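PDB 2QGZ: putative primosome component from Streptococcus pyogenes serotype M3, which probably helps load the replicative helicase onto DNA as a primosome component, using a P-loop ATPase domain of the IstB-like family. Local coordinates for residues Arg108-Ser113 / Ser183-His188; Tyr156-Met161 / Ala289-Leu294; Asp261-Trp266 / Arg280-Val285. One frame throughout, in Å; residues are numbered along the deposited sequence.

Contact 1: Arg108-Ser113 / Ser183-His188; sequences RIQLVS and STTLLH
Gln110 N bonds to Thr184 O at 2.8 Å and Leu186 N to Gln110 O at 2.8 Å, in the middle of five main-chain hydrogen bonds that join two parallel neighbouring strands of the central sheet, 109-112 and 184-188. The others are Thr184 N to Arg108 O, Val112 N to Leu186 O, and the nearly straight His188 N to Val112 O (175° at the hydrogen). Thr184, Gln110, Leu186 and Val112 all use both N and O across the contact. Weaker CA-H...O contacts fill in between, such as Thr185 CA to Gln110 O.

Apolar contacts lie on both faces. On the face of Ile109, Leu111 and Leu186, the methyl CD1 of Leu186 meets Ile109 CG2 at 3.5 Å and Leu111 CD2 at the same distance, touching two residues of the edge strand at once. Ile109 CG2 reaches it because chi1 (-60°) sets CG2 anti to the backbone N, with CG1 beside that N. On the opposite face Val112 and Leu187 lie side by side, CB to CB 4.1 Å, and Val112 CG2 looks across to Thr185 CG2.

The polar side chains do less across the contact. Gln110 folds back at chi2 (62°), so that its NE2 makes a weak 3.0 Å bond to Arg108 O, the carbonyl that also accepts from Thr184 N. Arg108 itself leads away, to Ser177. His188 stands at the N-cap of helix 189-197 and turns its ring to Ser191 and, more weakly, Asp222.

The chemistry thus implies a joint held by main-chain bonds and backed by aliphatic contacts on both faces, with strand 109-112 forming an outer edge of the P-loop NTPase sheet.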
loop_
_atom_site.group_PDB
_atom_site.type_symbol
_atom_site.label_atom_id
_atom_site.label_comp_id
_atom_site.label_asym_id
_atom_site.label_seq_id
_atom_site.Cartn_x
_atom_site.Cartn_y
_atom_site.Cartn_z
ATOM N N ARG A 108 15.772 -2.489 1.673
ATOM C CA ARG A 108 14.952 -1.813 2.679
ATOM C C ARG A 108 13.463 -2.038 2.393
ATOM O O ARG A 108 12.605 -1.657 3.196
ATOM C CB ARG A 108 15.199 -0.302 2.679
ATOM C CG ARG A 108 16.609 0.141 2.952
ATOM C CD ARG A 108 16.602 1.593 3.404
ATOM N NE ARG A 108 17.947 2.120 3.621
ATOM C CZ ARG A 108 18.788 2.464 2.649
ATOM N NH1 ARG A 108 18.432 2.346 1.372
ATOM N NH2 ARG A 108 19.992 2.924 2.957
ATOM N N ILE A 109 13.168 -2.638 1.243
ATOM C CA ILE A 109 11.793 -2.899 0.830
ATOM C C ILE A 109 11.358 -4.327 1.133
ATOM O O ILE A 109 11.656 -5.253 0.375
ATOM C CB ILE A 109 11.618 -2.640 -0.684
ATOM C CG1 ILE A 109 11.964 -1.189 -1.005
ATOM C CG2 ILE A 109 10.201 -2.939 -1.109
ATOM C CD1 ILE A 109 11.917 -0.874 -2.482
ATOM N N GLN A 110 10.643 -4.504 2.238
ATOM C CA GLN A 110 10.169 -5.825 2.629
ATOM C C GLN A 110 8.951 -6.248 1.813
ATOM O O GLN A 110 8.038 -5.456 1.580
ATOM C CB GLN A 110 9.832 -5.843 4.123
ATOM C CG GLN A 110 11.048 -5.847 5.051
ATOM C CD GLN A 110 11.918 -4.602 4.905
ATOM O OE1 GLN A 110 13.092 -4.687 4.523
ATOM N NE2 GLN A 110 11.347 -3.437 5.212
ATOM N N LEU A 111 8.950 -7.502 1.373
ATOM C CA LEU A 111 7.846 -8.039 0.590
ATOM C C LEU A 111 7.174 -9.164 1.357
ATOM O O LEU A 111 7.827 -9.914 2.080
ATOM C CB LEU A 111 8.341 -8.598 -0.739
ATOM C CG LEU A 111 9.102 -7.715 -1.725
ATOM C CD1 LEU A 111 9.492 -8.566 -2.919
ATOM C CD2 LEU A 111 8.241 -6.543 -2.165
ATOM N N VAL A 112 5.861 -9.272 1.200
ATOM C CA VAL A 112 5.089 -10.312 1.851
ATOM C C VAL A 112 4.129 -10.877 0.823
ATOM O O VAL A 112 3.121 -10.252 0.484
ATOM C CB VAL A 112 4.284 -9.769 3.056
ATOM C CG1 VAL A 112 3.352 -10.858 3.595
ATOM C CG2 VAL A 112 5.237 -9.304 4.158
ATOM N N SER A 113 4.470 -12.057 0.309
ATOM C CA SER A 113 3.662 -12.749 -0.682
ATOM C C SER A 113 3.539 -11.988 -2.000
ATOM O O SER A 113 2.458 -11.887 -2.574
ATOM C CB SER A 113 2.276 -13.036 -0.107
ATOM O OG SER A 113 2.396 -13.690 1.145
ATOM N N SER A 183 12.264 2.308 5.286
ATOM C CA SER A 183 11.886 0.957 4.894
ATOM C C SER A 183 10.392 0.965 4.604
ATOM O O SER A 183 9.634 1.700 5.226
ATOM C CB SER A 183 12.166 -0.036 6.031
ATOM O OG SER A 183 13.541 -0.063 6.381
ATOM N N THR A 184 9.972 0.147 3.655
ATOM C CA THR A 184 8.571 0.059 3.296
ATOM C C THR A 184 8.252 -1.414 3.185
ATOM O O THR A 184 9.128 -2.216 2.867
ATOM C CB THR A 184 8.283 0.728 1.922
ATOM O OG1 THR A 184 8.518 2.139 2.003
ATOM C CG2 THR A 184 6.836 0.500 1.507
ATOM N N THR A 185 7.007 -1.774 3.469
ATOM C CA THR A 185 6.585 -3.155 3.346
ATOM C C THR A 185 5.438 -3.199 2.356
ATOM O O THR A 185 4.447 -2.481 2.503
ATOM C CB THR A 185 6.104 -3.746 4.678
ATOM O OG1 THR A 185 7.206 -3.830 5.587
ATOM C CG2 THR A 185 5.534 -5.146 4.465
ATOM N N LEU A 186 5.601 -4.030 1.332
ATOM C CA LEU A 186 4.583 -4.216 0.308
ATOM C C LEU A 186 3.985 -5.573 0.644
ATOM O O LEU A 186 4.679 -6.580 0.663
ATOM C CB LEU A 186 5.235 -4.237 -1.072
ATOM C CG LEU A 186 6.039 -2.979 -1.408
ATOM C CD1 LEU A 186 7.004 -3.256 -2.548
ATOM C CD2 LEU A 186 5.085 -1.872 -1.778
ATOM N N LEU A 187 2.691 -5.595 0.906
ATOM C CA LEU A 187 2.028 -6.822 1.302
ATOM C C LEU A 187 0.803 -7.164 0.464
ATOM O O LEU A 187 -0.061 -6.320 0.244
ATOM C CB LEU A 187 1.655 -6.687 2.780
ATOM C CG LEU A 187 0.735 -7.671 3.488
ATOM C CD1 LEU A 187 1.046 -7.645 4.976
ATOM C CD2 LEU A 187 -0.727 -7.308 3.228
ATOM N N HIS A 188 0.733 -8.401 -0.015
ATOM C CA HIS A 188 -0.416 -8.830 -0.804
ATOM C C HIS A 188 -1.459 -9.298 0.208
ATOM O O HIS A 188 -1.386 -10.423 0.703
ATOM C CB HIS A 188 -0.032 -9.976 -1.740
ATOM C CG HIS A 188 -1.110 -10.341 -2.713
ATOM N ND1 HIS A 188 -1.704 -11.584 -2.735
ATOM C CD2 HIS A 188 -1.709 -9.618 -3.690
ATOM C CE1 HIS A 188 -2.624 -11.611 -3.686
ATOM N NE2 HIS A 188 -2.647 -10.431 -4.279
#

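Contact 2: Tyr156-Met161 / Ala289-Leu294; sequences YLYGDM and AREFHL
Tyr158 and His293 set their rings almost parallel, planes 2° apart, but slid so far that they barely overlap; the centroids are 4.6 Å apart. His293 CD2 lies over one face of the tyrosine, 3.6 Å from Tyr158 CE1, while His293 CA makes a CH-pi contact over a tyrosine face. Tyr158 reaches this place with CG between its own N and carbonyl carbon (chi1 81°), which folds the ring toward the neighbouring strand. Glu291 crosses it obliquely, its OE1 3.4 Å from Tyr158 CE2 and its carboxylate turned 39° from the ring; the same OE1 accepts from Phe259 N.

Two residues back, on the same face, Tyr156 runs alongside Glu291, with Tyr156 CD1 3.8 Å from Glu291 CG, and sends its OH to Tyr257 O. The other face carries Leu157 against Phe292, whose CB meets Leu157 CD2 at 3.6 Å. Four main-chain hydrogen bonds hold the parallel strands, ending with Leu294 N to Tyr158 O at 3.0 Å. Beyond it a water accepts from Asp160 N and donates to Leu294 O.

The loop leaving strand 154-158 begins a probable P-loop, with Lys165 NZ bonded to Asp160 O. Strand 289-293 follows helix 281-288 and edges the sheet, with strand 154-158 between it and strand 251-255. Helix 131-146 packs on Phe292 and Leu294, helix 165-179 on Leu157 and Leu294.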
loop_
_atom_site.group_PDB
_atom_site.type_symbol
_atom_site.label_atom_id
_atom_site.label_comp_id
_atom_site.label_asym_id
_atom_site.label_seq_id
_atom_site.Cartn_x
_atom_site.Cartn_y
_atom_site.Cartn_z
ATOM N N TYR A 156 -5.093 5.526 -1.571
ATOM C CA TYR A 156 -5.938 4.367 -1.812
ATOM C C TYR A 156 -6.109 4.398 -3.337
ATOM O O TYR A 156 -6.866 5.216 -3.872
ATOM C CB TYR A 156 -7.285 4.522 -1.093
ATOM C CG TYR A 156 -8.280 3.389 -1.328
ATOM C CD1 TYR A 156 -9.093 3.368 -2.463
ATOM C CD2 TYR A 156 -8.419 2.348 -0.402
ATOM C CE1 TYR A 156 -10.020 2.354 -2.668
ATOM C CE2 TYR A 156 -9.340 1.326 -0.598
ATOM C CZ TYR A 156 -10.140 1.337 -1.734
ATOM O OH TYR A 156 -11.070 0.339 -1.936
ATOM N N LEU A 157 -5.360 3.540 -4.029
ATOM C CA LEU A 157 -5.396 3.465 -5.488
ATOM C C LEU A 157 -6.290 2.348 -5.968
ATOM O O LEU A 157 -6.037 1.178 -5.685
ATOM C CB LEU A 157 -3.999 3.204 -6.067
ATOM C CG LEU A 157 -2.994 4.341 -6.157
ATOM C CD1 LEU A 157 -1.702 3.827 -6.771
ATOM C CD2 LEU A 157 -3.574 5.449 -7.004
ATOM N N TYR A 158 -7.316 2.687 -6.724
ATOM C CA TYR A 158 -8.176 1.638 -7.221
ATOM C C TYR A 158 -8.408 1.773 -8.723
ATOM O O TYR A 158 -8.336 2.869 -9.281
ATOM C CB TYR A 158 -9.497 1.648 -6.448
ATOM C CG TYR A 158 -10.491 2.676 -6.918
ATOM C CD1 TYR A 158 -11.440 2.354 -7.890
ATOM C CD2 TYR A 158 -10.496 3.964 -6.390
ATOM C CE1 TYR A 158 -12.372 3.290 -8.325
ATOM C CE2 TYR A 158 -11.421 4.908 -6.817
ATOM C CZ TYR A 158 -12.356 4.561 -7.789
ATOM O OH TYR A 158 -13.266 5.487 -8.241
ATOM N N GLY A 159 -8.681 0.644 -9.367
ATOM C CA GLY A 159 -8.915 0.632 -10.800
ATOM C C GLY A 159 -8.882 -0.802 -11.298
ATOM O O GLY A 159 -8.774 -1.735 -10.496
ATOM N N ASP A 160 -8.966 -0.982 -12.611
ATOM C CA ASP A 160 -8.955 -2.314 -13.188
ATOM C C ASP A 160 -7.724 -3.122 -12.789
ATOM O O ASP A 160 -6.694 -2.576 -12.389
ATOM C CB ASP A 160 -9.055 -2.240 -14.716
ATOM C CG ASP A 160 -10.328 -1.547 -15.186
ATOM O OD1 ASP A 160 -11.206 -1.249 -14.339
ATOM O OD2 ASP A 160 -10.451 -1.303 -16.408
ATOM N N MET A 161 -7.851 -4.435 -12.913
ATOM C CA MET A 161 -6.797 -5.360 -12.559
ATOM C C MET A 161 -5.665 -5.338 -13.590
ATOM O O MET A 161 -5.907 -5.251 -14.798
ATOM C CB MET A 161 -7.404 -6.760 -12.447
ATOM C CG MET A 161 -6.519 -7.809 -11.794
ATOM S SD MET A 161 -7.423 -9.377 -11.547
ATOM C CE MET A 161 -7.128 -10.179 -13.148
ATOM N N ALA A 289 -6.087 7.046 4.131
ATOM C CA ALA A 289 -5.709 7.314 2.742
ATOM C C ALA A 289 -6.729 8.049 1.879
ATOM O O ALA A 289 -7.934 7.955 2.094
ATOM C CB ALA A 289 -5.326 6.006 2.072
ATOM N N ARG A 290 -6.229 8.781 0.891
ATOM C CA ARG A 290 -7.083 9.526 -0.024
ATOM C C ARG A 290 -7.323 8.663 -1.258
ATOM O O ARG A 290 -6.398 8.057 -1.786
ATOM C CB ARG A 290 -6.416 10.851 -0.400
ATOM C CG ARG A 290 -6.351 11.853 0.759
ATOM C CD ARG A 290 -7.748 12.428 1.069
ATOM N NE ARG A 290 -7.829 13.123 2.358
ATOM C CZ ARG A 290 -7.850 12.515 3.545
ATOM N NH1 ARG A 290 -7.796 11.189 3.622
ATOM N NH2 ARG A 290 -7.934 13.232 4.661
ATOM N N GLU A 291 -8.570 8.607 -1.704
ATOM C CA GLU A 291 -8.963 7.793 -2.854
ATOM C C GLU A 291 -8.514 8.377 -4.191
ATOM O O GLU A 291 -8.680 9.565 -4.430
ATOM C CB GLU A 291 -10.480 7.647 -2.853
ATOM C CG GLU A 291 -11.038 6.474 -3.623
ATOM C CD GLU A 291 -12.568 6.484 -3.645
ATOM O OE1 GLU A 291 -13.170 5.422 -3.918
ATOM O OE2 GLU A 291 -13.167 7.558 -3.397
ATOM N N PHE A 292 -7.940 7.537 -5.051
ATOM C CA PHE A 292 -7.481 7.961 -6.382
ATOM C C PHE A 292 -7.878 6.902 -7.401
ATOM O O PHE A 292 -7.546 5.729 -7.240
ATOM C CB PHE A 292 -5.952 8.109 -6.445
ATOM C CG PHE A 292 -5.431 9.435 -5.963
ATOM C CD1 PHE A 292 -5.428 9.757 -4.610
ATOM C CD2 PHE A 292 -4.914 10.354 -6.864
ATOM C CE1 PHE A 292 -4.915 10.980 -4.162
ATOM C CE2 PHE A 292 -4.400 11.574 -6.429
ATOM C CZ PHE A 292 -4.400 11.888 -5.076
ATOM N N HIS A 293 -8.599 7.306 -8.441
ATOM C CA HIS A 293 -8.988 6.363 -9.478
ATOM C C HIS A 293 -7.880 6.374 -10.525
ATOM O O HIS A 293 -7.524 7.429 -11.063
ATOM C CB HIS A 293 -10.315 6.763 -10.132
ATOM C CG HIS A 293 -10.885 5.708 -11.031
ATOM N ND1 HIS A 293 -11.945 5.942 -11.880
ATOM C CD2 HIS A 293 -10.550 4.405 -11.199
ATOM C CE1 HIS A 293 -12.237 4.831 -12.535
ATOM N NE2 HIS A 293 -11.405 3.883 -12.140
ATOM N N LEU A 294 -7.327 5.199 -10.797
ATOM C CA LEU A 294 -6.253 5.071 -11.764
ATOM C C LEU A 294 -6.743 4.357 -13.021
ATOM O O LEU A 294 -7.429 3.339 -12.943
ATOM C CB LEU A 294 -5.096 4.287 -11.145
ATOM C CG LEU A 294 -3.760 4.383 -11.876
ATOM C CD1 LEU A 294 -3.194 5.778 -11.664
ATOM C CD2 LEU A 294 -2.784 3.336 -11.340
HETATM O O HOH W 1 -9.154 1.238 -14.158
#

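Contact 3: Asp261-Trp266 / Arg280-Val285; sequences DLERKW and RVMERV
A Met-aromatic contact between Met282 and Trp266 lies at the centre of this junction, where the end of helix 259-263 and the type I turn Glu263-Trp266 pack against the start of helix 281-288 in the P-loop NTPase domain. The sulfur approaches the indole obliquely, SD 4.3 Å from the centroid of the six-membered ring and 54° off its normal. The two side chains cross at about a right angle.

Met282 CG is anti to the backbone N (chi1 -158°), and bends at chi2 and chi3 bring the sulfur into touch with both Trp266 and Leu262, Met282 SD lying 3.3 Å from Trp266 CZ3. Leu262 CD2 is 3.6 Å from Met282 SD and 3.7 Å from Met282 CE, so one leucine methyl touches both atoms at the end of the methionine. Leu262 also puts CD1 over one face of the Trp266 ring, toward its rim, and thereby packs against both partners of the sulfur contact.

Nearer the methionine's backbone, the extended chain of Glu263 passes across it, with Glu263 CB 3.7 Å from Met282 CG. The carboxylate goes on to a salt bridge with Arg286, one turn further along helix 281-288, which adds a charged tie to an otherwise apolar interface.

On the side facing the sheet, Leu262 and the buried Val285 rest on Tyr156 of strand 154-158, while Met282 and Val285 touch Phe259. Val281 packs on Leu237 of helix 237-247 as well as on the indole. In that last meeting the valine crosses the tryptophan at roughly a right angle, with Val281 CG1 3.7 Å from Trp266 CZ3.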
loop_
_atom_site.group_PDB
_atom_site.type_symbol
_atom_site.label_atom_id
_atom_site.label_comp_id
_atom_site.label_asym_id
_atom_site.label_seq_id
_atom_site.Cartn_x
_atom_site.Cartn_y
_atom_site.Cartn_z
ATOM N N ASP A 261 -17.697 1.196 -3.173
ATOM C CA ASP A 261 -17.860 -0.164 -3.682
ATOM C C ASP A 261 -17.209 -1.201 -2.771
ATOM O O ASP A 261 -17.683 -2.335 -2.674
ATOM C CB ASP A 261 -17.261 -0.294 -5.091
ATOM C CG ASP A 261 -18.263 0.030 -6.200
ATOM O OD1 ASP A 261 -18.728 1.192 -6.289
ATOM O OD2 ASP A 261 -18.580 -0.889 -6.991
ATOM N N LEU A 262 -16.115 -0.821 -2.117
ATOM C CA LEU A 262 -15.419 -1.747 -1.231
ATOM C C LEU A 262 -16.282 -2.050 -0.020
ATOM O O LEU A 262 -16.378 -3.194 0.420
ATOM C CB LEU A 262 -14.086 -1.161 -0.762
ATOM C CG LEU A 262 -13.350 -2.054 0.243
ATOM C CD1 LEU A 262 -13.072 -3.413 -0.392
ATOM C CD2 LEU A 262 -12.065 -1.384 0.700
ATOM N N GLU A 263 -16.909 -1.011 0.518
ATOM C CA GLU A 263 -17.761 -1.170 1.682
ATOM C C GLU A 263 -19.005 -1.979 1.325
ATOM O O GLU A 263 -19.334 -2.960 1.996
ATOM C CB GLU A 263 -18.166 0.200 2.228
ATOM C CG GLU A 263 -18.858 0.126 3.576
ATOM C CD GLU A 263 -19.075 1.491 4.204
ATOM O OE1 GLU A 263 -19.474 1.535 5.388
ATOM O OE2 GLU A 263 -18.851 2.513 3.520
ATOM N N ARG A 264 -19.682 -1.564 0.257
ATOM C CA ARG A 264 -20.896 -2.227 -0.204
ATOM C C ARG A 264 -20.661 -3.688 -0.575
ATOM O O ARG A 264 -21.601 -4.404 -0.907
ATOM C CB ARG A 264 -21.485 -1.472 -1.394
ATOM N N LYS A 265 -19.410 -4.129 -0.523
ATOM C CA LYS A 265 -19.085 -5.512 -0.848
ATOM C C LYS A 265 -18.809 -6.299 0.428
ATOM O O LYS A 265 -18.966 -7.516 0.455
ATOM C CB LYS A 265 -17.874 -5.570 -1.776
ATOM N N TRP A 266 -18.394 -5.602 1.481
ATOM C CA TRP A 266 -18.112 -6.255 2.755
ATOM C C TRP A 266 -19.390 -6.506 3.553
ATOM O O TRP A 266 -19.908 -5.608 4.219
ATOM C CB TRP A 266 -17.139 -5.417 3.594
ATOM C CG TRP A 266 -15.691 -5.541 3.186
ATOM C CD1 TRP A 266 -15.112 -6.571 2.491
ATOM C CD2 TRP A 266 -14.626 -4.641 3.525
ATOM N NE1 TRP A 266 -13.754 -6.368 2.382
ATOM C CE2 TRP A 266 -13.429 -5.192 3.007
ATOM C CE3 TRP A 266 -14.566 -3.422 4.217
ATOM C CZ2 TRP A 266 -12.187 -4.567 3.162
ATOM C CZ3 TRP A 266 -13.329 -2.801 4.372
ATOM C CH2 TRP A 266 -12.156 -3.376 3.844
ATOM N N ARG A 280 -16.434 -0.108 10.790
ATOM C CA ARG A 280 -15.512 0.908 11.275
ATOM C C ARG A 280 -14.125 0.673 10.677
ATOM O O ARG A 280 -13.256 1.540 10.735
ATOM C CB ARG A 280 -15.451 0.921 12.812
ATOM C CG ARG A 280 -14.878 -0.323 13.475
ATOM C CD ARG A 280 -14.499 0.003 14.916
ATOM N NE ARG A 280 -13.978 -1.148 15.648
ATOM C CZ ARG A 280 -13.328 -1.059 16.805
ATOM N NH1 ARG A 280 -13.115 0.126 17.363
ATOM N NH2 ARG A 280 -12.885 -2.155 17.405
ATOM N N VAL A 281 -13.929 -0.505 10.096
ATOM C CA VAL A 281 -12.664 -0.828 9.454
ATOM C C VAL A 281 -12.571 0.033 8.203
ATOM O O VAL A 281 -11.492 0.465 7.808
ATOM C CB VAL A 281 -12.594 -2.312 9.039
ATOM C CG1 VAL A 281 -13.723 -2.634 8.088
ATOM C CG2 VAL A 281 -11.262 -2.604 8.384
ATOM N N MET A 282 -13.727 0.296 7.600
ATOM C CA MET A 282 -13.808 1.106 6.394
ATOM C C MET A 282 -13.583 2.586 6.724
ATOM O O MET A 282 -13.092 3.348 5.891
ATOM C CB MET A 282 -15.176 0.904 5.731
ATOM C CG MET A 282 -15.221 1.231 4.250
ATOM S SD MET A 282 -14.023 0.276 3.278
ATOM C CE MET A 282 -12.969 1.605 2.699
ATOM N N GLU A 283 -13.938 2.992 7.940
ATOM C CA GLU A 283 -13.746 4.382 8.358
ATOM C C GLU A 283 -12.261 4.641 8.621
ATOM O O GLU A 283 -11.794 5.773 8.532
ATOM C CB GLU A 283 -14.569 4.681 9.620
ATOM N N ARG A 284 -11.523 3.585 8.949
ATOM C CA ARG A 284 -10.097 3.720 9.201
ATOM C C ARG A 284 -9.356 3.851 7.870
ATOM O O ARG A 284 -8.366 4.581 7.766
ATOM C CB ARG A 284 -9.570 2.516 9.985
ATOM C CG ARG A 284 -10.135 2.392 11.395
ATOM C CD ARG A 284 -9.309 1.418 12.212
ATOM N NE ARG A 284 -9.895 1.134 13.521
ATOM C CZ ARG A 284 -9.917 1.977 14.549
ATOM N NH1 ARG A 284 -9.383 3.188 14.447
ATOM N NH2 ARG A 284 -10.464 1.594 15.691
ATOM N N VAL A 285 -9.840 3.145 6.850
ATOM C CA VAL A 285 -9.231 3.228 5.532
ATOM C C VAL A 285 -9.387 4.661 5.018
ATOM O O VAL A 285 -8.417 5.269 4.560
ATOM C CB VAL A 285 -9.900 2.262 4.531
ATOM C CG1 VAL A 285 -9.244 2.392 3.170
ATOM C CG2 VAL A 285 -9.778 0.835 5.022
#

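In the fold
Contacts 1 and 2 bind the two outermost strands of one six-stranded parallel sheet to their inner neighbours, on opposite sides of the chain's centre, with contact centres about 19 Å apart and nearest atoms about 9 Å apart. Contact 3 lies beside contact 2, centres about 14 Å apart, and touches it where Tyr156 OH is 3.3 Å from Leu262 CD2; helix 281-288 then runs straight into strand 289-293. Contact 1 is about 23 Å from it, centre to centre. Gly159 in contact 2 begins a probable Walker A loop with Gly164, Lys165 and Ser166. The Leu294 side chain is about 6 Å from a phosphate ion, probably from the crystallisation liquor, though it may mark the nucleotide phosphate pocket.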